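Long-range contacts in Mll7089 protein (Mesorhizobium loti, PDB 2OZ8), which is of unproven function but, as a putative mandelate racemase relative of the enolase superfamily, probably binds magnesium and may act as a hydro-lyase: residues T11-F15 / W358-L364; G48-T52 / P101-A105; A206-V211 / L238-W244. All coordinates share one frame; numbering follows the deposited sequence.

Interaction 1: residues T11-F15 / W358-L364; sequences TRFQF and WSRPRRL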
loop_
_atom_site.group_PDB
_atom_site.type_symbol
_atom_site.label_atom_id
_atom_site.label_comp_id
_atom_site.label_asym_id
_atom_site.label_seq_id
_atom_site.Cartn_x
_atom_site.Cartn_y
_atom_site.Cartn_z
ATOM N N THR A 11 15.549 -45.078 -19.994
ATOM C CA THR A 11 14.669 -46.043 -20.618
ATOM C C THR A 11 13.349 -45.405 -20.983
ATOM O O THR A 11 12.601 -44.981 -20.095
ATOM C CB THR A 11 14.433 -47.271 -19.726
ATOM O OG1 THR A 11 15.687 -47.742 -19.234
ATOM C CG2 THR A 11 13.815 -48.355 -20.520
ATOM N N ARG A 12 13.057 -45.374 -22.283
ATOM C CA ARG A 12 11.866 -44.729 -22.792
ATOM C C ARG A 12 10.641 -45.657 -22.822
ATOM O O ARG A 12 10.743 -46.786 -23.285
ATOM C CB ARG A 12 12.170 -44.179 -24.164
ATOM C CG ARG A 12 11.155 -43.247 -24.707
ATOM C CD ARG A 12 11.347 -43.073 -26.187
ATOM N NE ARG A 12 10.332 -42.197 -26.773
ATOM C CZ ARG A 12 9.105 -42.582 -27.111
ATOM N NH1 ARG A 12 8.719 -43.845 -26.928
ATOM N NH2 ARG A 12 8.272 -41.711 -27.664
ATOM N N PHE A 13 9.500 -45.165 -22.334
ATOM C CA PHE A 13 8.190 -45.827 -22.403
ATOM C C PHE A 13 7.135 -44.943 -23.143
ATOM O O PHE A 13 7.152 -43.691 -23.094
ATOM C CB PHE A 13 7.695 -46.176 -20.997
ATOM C CG PHE A 13 8.664 -47.049 -20.196
ATOM C CD1 PHE A 13 8.677 -48.429 -20.348
ATOM C CD2 PHE A 13 9.575 -46.480 -19.321
ATOM C CE1 PHE A 13 9.577 -49.230 -19.647
ATOM C CE2 PHE A 13 10.471 -47.268 -18.612
ATOM C CZ PHE A 13 10.471 -48.645 -18.779
ATOM N N GLN A 14 6.220 -45.580 -23.850
ATOM C CA GLN A 14 5.161 -44.847 -24.534
ATOM C C GLN A 14 4.038 -45.883 -24.678
ATOM O O GLN A 14 4.155 -46.804 -25.474
ATOM C CB GLN A 14 5.612 -44.312 -25.891
ATOM C CG GLN A 14 4.497 -43.543 -26.668
ATOM C CD GLN A 14 4.891 -43.126 -28.111
ATOM O OE1 GLN A 14 6.028 -43.286 -28.555
ATOM N NE2 GLN A 14 3.940 -42.610 -28.831
ATOM N N PHE A 15 2.984 -45.744 -23.877
ATOM C CA PHE A 15 1.910 -46.733 -23.831
ATOM C C PHE A 15 0.516 -46.143 -23.651
ATOM O O PHE A 15 0.373 -45.040 -23.155
ATOM C CB PHE A 15 2.186 -47.766 -22.754
ATOM C CG PHE A 15 2.407 -47.194 -21.354
ATOM C CD1 PHE A 15 1.359 -47.185 -20.406
ATOM C CD2 PHE A 15 3.679 -46.744 -20.945
ATOM C CE1 PHE A 15 1.572 -46.768 -19.055
ATOM C CE2 PHE A 15 3.911 -46.278 -19.621
ATOM C CZ PHE A 15 2.837 -46.298 -18.670
ATOM N N TRP A 358 8.286 -53.584 -22.072
ATOM C CA TRP A 358 7.650 -52.280 -22.316
ATOM C C TRP A 358 8.533 -51.159 -22.863
ATOM O O TRP A 358 8.027 -50.072 -23.219
ATOM C CB TRP A 358 6.839 -51.828 -21.100
ATOM C CG TRP A 358 5.620 -52.697 -20.843
ATOM C CD1 TRP A 358 5.472 -53.650 -19.853
ATOM C CD2 TRP A 358 4.383 -52.699 -21.585
ATOM N NE1 TRP A 358 4.221 -54.233 -19.942
ATOM C CE2 TRP A 358 3.537 -53.670 -20.988
ATOM C CE3 TRP A 358 3.897 -51.953 -22.677
ATOM C CZ2 TRP A 358 2.248 -53.908 -21.445
ATOM C CZ3 TRP A 358 2.631 -52.191 -23.139
ATOM C CH2 TRP A 358 1.818 -53.168 -22.536
ATOM N N SER A 359 9.841 -51.397 -22.960
ATOM C CA SER A 359 10.741 -50.343 -23.470
ATOM C C SER A 359 10.317 -49.949 -24.884
ATOM O O SER A 359 9.979 -50.827 -25.686
ATOM C CB SER A 359 12.183 -50.834 -23.450
ATOM O OG SER A 359 13.091 -49.896 -24.026
ATOM N N ARG A 360 10.270 -48.654 -25.185
ATOM C CA ARG A 360 9.989 -48.191 -26.592
ATOM C C ARG A 360 10.925 -47.066 -26.989
ATOM O O ARG A 360 10.572 -45.899 -26.865
ATOM C CB ARG A 360 8.549 -47.659 -26.828
ATOM C CG ARG A 360 7.361 -48.492 -26.402
ATOM C CD ARG A 360 7.124 -49.643 -27.316
ATOM N NE ARG A 360 6.097 -50.539 -26.778
ATOM C CZ ARG A 360 6.318 -51.780 -26.335
ATOM N NH1 ARG A 360 7.538 -52.306 -26.342
ATOM N NH2 ARG A 360 5.296 -52.489 -25.867
ATOM N N PRO A 361 12.099 -47.411 -27.525
ATOM C CA PRO A 361 13.171 -46.437 -27.810
ATOM C C PRO A 361 12.775 -45.430 -28.880
ATOM O O PRO A 361 13.344 -44.332 -28.961
ATOM C CB PRO A 361 14.311 -47.333 -28.357
ATOM C CG PRO A 361 13.960 -48.720 -27.900
ATOM C CD PRO A 361 12.484 -48.791 -27.913
ATOM N N ARG A 362 11.830 -45.829 -29.715
ATOM C CA ARG A 362 11.530 -45.096 -30.939
ATOM C C ARG A 362 10.117 -44.560 -30.815
ATOM O O ARG A 362 9.192 -45.308 -30.399
ATOM C CB ARG A 362 11.712 -46.017 -32.152
ATOM C CG ARG A 362 11.086 -45.531 -33.491
ATOM C CD ARG A 362 12.098 -44.828 -34.386
ATOM N NE ARG A 362 11.415 -44.030 -35.401
ATOM C CZ ARG A 362 10.729 -42.913 -35.151
ATOM N NH1 ARG A 362 10.644 -42.432 -33.915
ATOM N NH2 ARG A 362 10.137 -42.256 -36.140
ATOM N N ARG A 363 9.980 -43.256 -31.072
ATOM C CA ARG A 363 8.704 -42.556 -30.945
ATOM C C ARG A 363 7.662 -43.141 -31.912
ATOM O O ARG A 363 7.895 -43.181 -33.132
ATOM C CB ARG A 363 8.866 -41.025 -31.135
ATOM C CG ARG A 363 7.492 -40.201 -31.090
ATOM C CD ARG A 363 7.691 -38.668 -31.185
ATOM N NE ARG A 363 8.532 -38.323 -32.320
ATOM C CZ ARG A 363 9.486 -37.384 -32.348
ATOM N NH1 ARG A 363 9.729 -36.594 -31.292
ATOM N NH2 ARG A 363 10.189 -37.215 -33.473
ATOM N N LEU A 364 6.520 -43.581 -31.365
ATOM C CA LEU A 364 5.458 -44.171 -32.170
ATOM C C LEU A 364 4.276 -43.249 -32.401
ATOM O O LEU A 364 4.024 -42.344 -31.639
ATOM C CB LEU A 364 4.975 -45.478 -31.533
ATOM C CG LEU A 364 6.012 -46.626 -31.343
ATOM C CD1 LEU A 364 5.489 -47.885 -30.571
ATOM C CD2 LEU A 364 6.685 -47.039 -32.677
HETATM O O HOH W 1 5.765 -48.487 -23.180
#
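Gln14 OE1 is gripped by three N-H groups: the backbone N of Leu364, 2.9 Å from OE1 in a nearly straight bond (175°), and both terminal nitrogens of Arg12 on its own strand. The Arg12 nitrogens come end-on, with OE1 in the guanidinium plane; NH1 uses a lone pair in the carbonyl plane, whereas NH2 sits above that plane. The other end of the amide bonds back to the same residue, Gln14 NE2 to Leu364 O at 2.8 Å, and this pairing fixes which way the amide is turned. Gln14 reaches Leu364 because its chain is extended, CG anti to the backbone N (chi1 179°). Arg12 NH1 also donates to Arg360 O (2.8 Å), which lies somewhat out of the guanidinium plane, while Arg363 N lies over the centre of one face. Pro58 O and Leu57 O take further Arg12 N-H groups. Between backbones, Arg360 N meets Arg12 O at 2.7 Å, and a water links Gln14 N to Trp358 O. Beside these bonds, Phe13 CD1 packs on Trp358 CB at 3.9 Å. The Arg12 charge is thus probably dispersed over several carbonyl oxygens, and these bonds fasten 358-364 to the edge of the N-terminal sheet.

Interaction 2: residues G48-T52 / P101-A105; sequences GFIQT and PFHEA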
loop_
_atom_site.group_PDB
_atom_site.type_symbol
_atom_site.label_atom_id
_atom_site.label_comp_id
_atom_site.label_asym_id
_atom_site.label_seq_id
_atom_site.Cartn_x
_atom_site.Cartn_y
_atom_site.Cartn_z
ATOM N N GLY A 48 14.501 -41.708 -11.194
ATOM C CA GLY A 48 13.363 -40.808 -11.327
ATOM C C GLY A 48 12.790 -40.826 -12.733
ATOM O O GLY A 48 13.359 -41.454 -13.614
ATOM N N PHE A 49 11.697 -40.086 -12.934
ATOM C CA PHE A 49 10.827 -40.142 -14.111
ATOM C C PHE A 49 10.645 -38.869 -14.873
ATOM O O PHE A 49 10.276 -37.835 -14.308
ATOM C CB PHE A 49 9.462 -40.691 -13.698
ATOM C CG PHE A 49 9.554 -42.100 -13.168
ATOM C CD1 PHE A 49 9.707 -43.166 -14.032
ATOM C CD2 PHE A 49 9.567 -42.342 -11.816
ATOM C CE1 PHE A 49 9.827 -44.451 -13.530
ATOM C CE2 PHE A 49 9.681 -43.645 -11.314
ATOM C CZ PHE A 49 9.804 -44.669 -12.136
ATOM N N ILE A 50 10.865 -38.962 -16.185
ATOM C CA ILE A 50 10.790 -37.812 -17.059
ATOM C C ILE A 50 9.482 -37.990 -17.775
ATOM O O ILE A 50 9.368 -38.810 -18.646
ATOM C CB ILE A 50 11.989 -37.796 -18.053
ATOM C CG1 ILE A 50 13.313 -37.758 -17.304
ATOM C CG2 ILE A 50 11.873 -36.680 -19.034
ATOM C CD1 ILE A 50 14.483 -38.303 -18.113
ATOM N N GLN A 51 8.464 -37.248 -17.373
ATOM C CA GLN A 51 7.173 -37.418 -17.973
ATOM C C GLN A 51 6.828 -36.225 -18.859
ATOM O O GLN A 51 7.082 -35.101 -18.500
ATOM C CB GLN A 51 6.131 -37.657 -16.899
ATOM C CG GLN A 51 4.771 -38.041 -17.506
ATOM C CD GLN A 51 3.699 -38.241 -16.493
ATOM O OE1 GLN A 51 3.847 -37.849 -15.328
ATOM N NE2 GLN A 51 2.574 -38.847 -16.937
ATOM N N THR A 52 6.331 -36.476 -20.063
ATOM C CA THR A 52 5.746 -35.381 -20.836
ATOM C C THR A 52 4.249 -35.550 -20.898
ATOM O O THR A 52 3.728 -36.659 -20.985
ATOM C CB THR A 52 6.329 -35.156 -22.246
ATOM O OG1 THR A 52 6.181 -36.328 -23.053
ATOM C CG2 THR A 52 7.802 -34.699 -22.199
ATOM N N PRO A 101 11.838 -31.921 -20.041
ATOM C CA PRO A 101 11.643 -31.736 -18.597
ATOM C C PRO A 101 12.440 -32.715 -17.659
ATOM O O PRO A 101 11.890 -33.735 -17.194
ATOM C CB PRO A 101 10.132 -31.905 -18.433
ATOM C CG PRO A 101 9.715 -32.843 -19.543
ATOM C CD PRO A 101 10.668 -32.552 -20.685
ATOM N N PHE A 102 13.688 -32.348 -17.352
ATOM C CA PHE A 102 14.588 -33.118 -16.479
ATOM C C PHE A 102 14.621 -32.689 -14.977
ATOM O O PHE A 102 15.107 -33.422 -14.086
ATOM C CB PHE A 102 16.031 -32.994 -17.010
ATOM C CG PHE A 102 16.246 -33.584 -18.384
ATOM C CD1 PHE A 102 15.856 -34.885 -18.679
ATOM C CD2 PHE A 102 16.898 -32.851 -19.370
ATOM C CE1 PHE A 102 16.110 -35.436 -19.917
ATOM C CE2 PHE A 102 17.161 -33.400 -20.610
ATOM C CZ PHE A 102 16.754 -34.683 -20.891
ATOM N N HIS A 103 14.133 -31.490 -14.705
ATOM C CA HIS A 103 14.270 -30.905 -13.386
ATOM C C HIS A 103 13.741 -31.847 -12.261
ATOM O O HIS A 103 14.513 -32.210 -11.373
ATOM C CB HIS A 103 13.645 -29.493 -13.391
ATOM C CG HIS A 103 13.733 -28.784 -12.095
ATOM N ND1 HIS A 103 14.906 -28.226 -11.636
ATOM C CD2 HIS A 103 12.794 -28.525 -11.153
ATOM C CE1 HIS A 103 14.690 -27.648 -10.465
ATOM N NE2 HIS A 103 13.417 -27.822 -10.144
ATOM N N GLU A 104 12.479 -32.279 -12.349
ATOM C CA GLU A 104 11.895 -33.163 -11.342
ATOM C C GLU A 104 12.630 -34.519 -11.197
ATOM O O GLU A 104 13.013 -34.891 -10.094
ATOM C CB GLU A 104 10.391 -33.367 -11.611
ATOM C CG GLU A 104 9.688 -34.396 -10.711
ATOM C CD GLU A 104 8.142 -34.282 -10.750
ATOM O OE1 GLU A 104 7.587 -33.425 -11.509
ATOM O OE2 GLU A 104 7.472 -35.062 -10.001
ATOM N N ALA A 105 12.825 -35.219 -12.317
ATOM C CA ALA A 105 13.473 -36.549 -12.396
ATOM C C ALA A 105 14.856 -36.553 -11.756
ATOM O O ALA A 105 15.218 -37.463 -10.979
ATOM C CB ALA A 105 13.577 -37.003 -13.886
#
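Ile50 points its branches at three different residues of 101-105, and their directions organise the contact. With CG1 beside the backbone N and anti to the carbonyl carbon (chi1 -59°), CG1 leans against Ala105 CB at 3.5 Å, and CD1 carries on to the rim of Phe102. There the methyl lies in the plane of the ring, 3.7 Å from Phe102 CD1, so the aromatic is met at its edge and the two side chains run at a slant to each other. The remaining branch, CG2, turns to the start of the segment and rests 3.5 Å from Pro101 O. Farther along the strand, Thr52 and Pro101 cross at about a right angle, Thr52 CG2 lying 3.8 Å from Pro101 CG, which also abuts Gln51 O. Ala105 directs its methyl toward the strand, 3.4 Å from Phe49 O. The backbones close in at Gly48, which has no side chain: its CA is 4.4 Å from Ala105 CA, with Ala105 O lying where a CB would point. No hydrogen bond joins the segments. Phe67 meets Phe102 edge-to-face, and Leu36 of strand 27-40 touches both Ile50 and Ala105. The first turn of helix 103-118 and the loop leading into it pack on the antiparallel sheet, as in the N-terminal alpha+beta capping domain of the enolase superfamily.

Interaction 3: residues A206-V211 / L238-W244; sequences ALTKLV and LRHAVTW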
loop_
_atom_site.group_PDB
_atom_site.type_symbol
_atom_site.label_atom_id
_atom_site.label_comp_id
_atom_site.label_asym_id
_atom_site.label_seq_id
_atom_site.Cartn_x
_atom_site.Cartn_y
_atom_site.Cartn_z
ATOM N N ALA A 206 -16.189 -18.066 -10.397
ATOM C CA ALA A 206 -15.794 -19.099 -9.370
ATOM C C ALA A 206 -16.608 -18.946 -8.099
ATOM O O ALA A 206 -17.223 -19.895 -7.625
ATOM C CB ALA A 206 -14.341 -19.037 -9.043
ATOM N N LEU A 207 -16.653 -17.721 -7.581
ATOM C CA LEU A 207 -17.351 -17.458 -6.339
ATOM C C LEU A 207 -18.881 -17.715 -6.388
ATOM O O LEU A 207 -19.432 -18.262 -5.447
ATOM C CB LEU A 207 -17.016 -16.047 -5.851
ATOM C CG LEU A 207 -17.526 -15.526 -4.518
ATOM C CD1 LEU A 207 -17.701 -16.554 -3.403
ATOM C CD2 LEU A 207 -16.559 -14.477 -4.115
ATOM N N THR A 208 -19.556 -17.338 -7.465
ATOM C CA THR A 208 -20.996 -17.624 -7.556
ATOM C C THR A 208 -21.273 -19.099 -7.765
ATOM O O THR A 208 -22.252 -19.611 -7.278
ATOM C CB THR A 208 -21.704 -16.787 -8.653
ATOM O OG1 THR A 208 -21.225 -17.178 -9.934
ATOM C CG2 THR A 208 -21.408 -15.282 -8.460
ATOM N N LYS A 209 -20.383 -19.795 -8.459
ATOM C CA LYS A 209 -20.452 -21.259 -8.553
ATOM C C LYS A 209 -20.201 -21.970 -7.220
ATOM O O LYS A 209 -20.942 -22.885 -6.841
ATOM C CB LYS A 209 -19.545 -21.750 -9.693
ATOM C CG LYS A 209 -20.198 -21.358 -11.036
ATOM C CD LYS A 209 -19.481 -21.807 -12.228
ATOM C CE LYS A 209 -20.107 -21.181 -13.432
ATOM N NZ LYS A 209 -19.572 -21.790 -14.680
ATOM N N LEU A 210 -19.206 -21.518 -6.469
ATOM C CA LEU A 210 -19.017 -22.032 -5.118
ATOM C C LEU A 210 -20.241 -21.807 -4.227
ATOM O O LEU A 210 -20.629 -22.693 -3.430
ATOM C CB LEU A 210 -17.737 -21.463 -4.485
ATOM C CG LEU A 210 -16.478 -21.980 -5.216
ATOM C CD1 LEU A 210 -15.231 -21.196 -4.871
ATOM C CD2 LEU A 210 -16.306 -23.491 -4.982
ATOM N N VAL A 211 -20.888 -20.662 -4.374
ATOM C CA VAL A 211 -22.110 -20.411 -3.589
ATOM C C VAL A 211 -23.233 -21.395 -4.000
ATOM O O VAL A 211 -23.868 -22.017 -3.133
ATOM C CB VAL A 211 -22.580 -18.928 -3.745
ATOM C CG1 VAL A 211 -24.030 -18.746 -3.228
ATOM C CG2 VAL A 211 -21.581 -17.961 -3.081
ATOM N N LEU A 238 -11.369 -14.486 -3.571
ATOM C CA LEU A 238 -11.901 -15.824 -3.183
ATOM C C LEU A 238 -11.517 -16.188 -1.763
ATOM O O LEU A 238 -12.317 -16.763 -1.021
ATOM C CB LEU A 238 -11.400 -16.942 -4.133
ATOM C CG LEU A 238 -11.931 -16.805 -5.567
ATOM C CD1 LEU A 238 -11.286 -17.810 -6.516
ATOM C CD2 LEU A 238 -13.450 -16.948 -5.543
ATOM N N ARG A 239 -10.260 -15.911 -1.417
ATOM C CA ARG A 239 -9.748 -16.299 -0.122
ATOM C C ARG A 239 -10.560 -15.561 0.969
ATOM O O ARG A 239 -10.878 -16.150 2.004
ATOM C CB ARG A 239 -8.252 -15.949 0.026
ATOM C CG ARG A 239 -7.271 -17.073 -0.290
ATOM C CD ARG A 239 -6.240 -17.197 0.830
ATOM N NE ARG A 239 -5.496 -15.977 1.038
ATOM C CZ ARG A 239 -5.363 -15.321 2.189
ATOM N NH1 ARG A 239 -5.859 -15.772 3.347
ATOM N NH2 ARG A 239 -4.695 -14.177 2.156
ATOM N N HIS A 240 -10.862 -14.281 0.723
ATOM C CA HIS A 240 -11.574 -13.444 1.671
ATOM C C HIS A 240 -13.070 -13.712 1.745
ATOM O O HIS A 240 -13.635 -13.563 2.824
ATOM C CB HIS A 240 -11.314 -11.975 1.413
ATOM C CG HIS A 240 -9.860 -11.604 1.462
ATOM N ND1 HIS A 240 -9.370 -10.447 0.888
ATOM C CD2 HIS A 240 -8.789 -12.229 2.034
ATOM C CE1 HIS A 240 -8.054 -10.392 1.074
ATOM N NE2 HIS A 240 -7.681 -11.452 1.781
ATOM N N ALA A 241 -13.707 -14.132 0.647
ATOM C CA ALA A 241 -15.174 -14.198 0.596
ATOM C C ALA A 241 -15.707 -15.574 0.867
ATOM O O ALA A 241 -16.831 -15.726 1.366
ATOM C CB ALA A 241 -15.704 -13.714 -0.788
ATOM N N VAL A 242 -14.912 -16.574 0.507
ATOM C CA VAL A 242 -15.285 -17.981 0.604
ATOM C C VAL A 242 -14.871 -18.439 2.020
ATOM O O VAL A 242 -13.730 -18.889 2.277
ATOM C CB VAL A 242 -14.595 -18.792 -0.538
ATOM C CG1 VAL A 242 -14.909 -20.218 -0.453
ATOM C CG2 VAL A 242 -15.023 -18.273 -1.909
ATOM N N THR A 243 -15.791 -18.311 2.951
ATOM C CA THR A 243 -15.501 -18.572 4.319
ATOM C C THR A 243 -15.809 -20.014 4.663
ATOM O O THR A 243 -15.546 -20.438 5.803
ATOM C CB THR A 243 -16.425 -17.688 5.209
ATOM O OG1 THR A 243 -17.759 -17.981 4.870
ATOM C CG2 THR A 243 -16.209 -16.217 4.954
ATOM N N TRP A 244 -16.416 -20.762 3.724
ATOM C CA TRP A 244 -16.854 -22.149 3.983
ATOM C C TRP A 244 -15.915 -23.234 3.374
ATOM O O TRP A 244 -16.118 -24.432 3.594
ATOM C CB TRP A 244 -18.323 -22.354 3.511
ATOM C CG TRP A 244 -18.505 -22.060 2.028
ATOM C CD1 TRP A 244 -18.408 -22.943 1.009
ATOM C CD2 TRP A 244 -18.728 -20.752 1.413
ATOM N NE1 TRP A 244 -18.564 -22.295 -0.208
ATOM C CE2 TRP A 244 -18.772 -20.957 0.008
ATOM C CE3 TRP A 244 -18.931 -19.454 1.923
ATOM C CZ2 TRP A 244 -19.021 -19.919 -0.906
ATOM C CZ3 TRP A 244 -19.152 -18.386 0.996
ATOM C CH2 TRP A 244 -19.198 -18.639 -0.397
HETATM O O HOH W 2 -18.843 -24.299 -2.281
#
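Leu207 swings its CG anti to the backbone N (chi1 -176°), and Trp244 holds its CG between the backbone N and the carbonyl carbon (chi1 59°); together these settings bring a leucine branch and the six-membered end of an indole to the same spot. Leu207 CD1 lies 4.0 Å from Trp244 CH2 and 3.5 Å from Val242 CG2, its side chain and that of Val242 sliding past each other in opposite directions. The other methyl, CD2, meets Ala241 CB at 3.5 Å, while Leu207 CB is touched by Leu238 CD2 (3.7 Å), so one leucine engages four residues of 238-244. Leu210 adds its CD1 beside Val242, the two side chains nearly perpendicular. Val211 likewise crosses Trp244 at about a right angle, CG2 being 3.7 Å from CH2, and Val242 CG1 lies over one indole face toward the rim. The indole N-H donates to a water at the ring edge, in its plane and 2.9 Å from Trp244 NE1, which in turn donates to Leu210 O (2.7 Å). An alanine in place of Trp244 would probably leave Val211 CG2 and Leu207 CD1 without their aromatic neighbour and the water without its indole donor. Other subunits adjoin the contact: Lys204 of the third subunit bonds to Val242 O, and Thr243 of the fourth packs on Leu207. Helix 203-215 is therefore joined to the end of helix 232-241 and the loop after it by hydrocarbon packing, with one water bridge supplying the polar link between the segments.

How the interactions relate
From the N terminus, strand 5-17 enters first, and interaction 1 returns to it only after the chain has passed through both domains, closing a loop of 342 residues. Interactions 2 and 3 both nest inside that loop, in series. Interaction 2 closes early, joining strand 45-52 to the start of helix 103-118; interaction 3 closes a short loop holding strand 222-224, tying helix 203-215 to the end of helix 232-241 and the turn after it. The first two share the N-terminal antiparallel sheet, their centres about 15 Å apart, without touching. Interaction 3 lies on the opposite side of the chain's centre, about 44 Å from interaction 1 and about 35 Å from interaction 2, centre to centre.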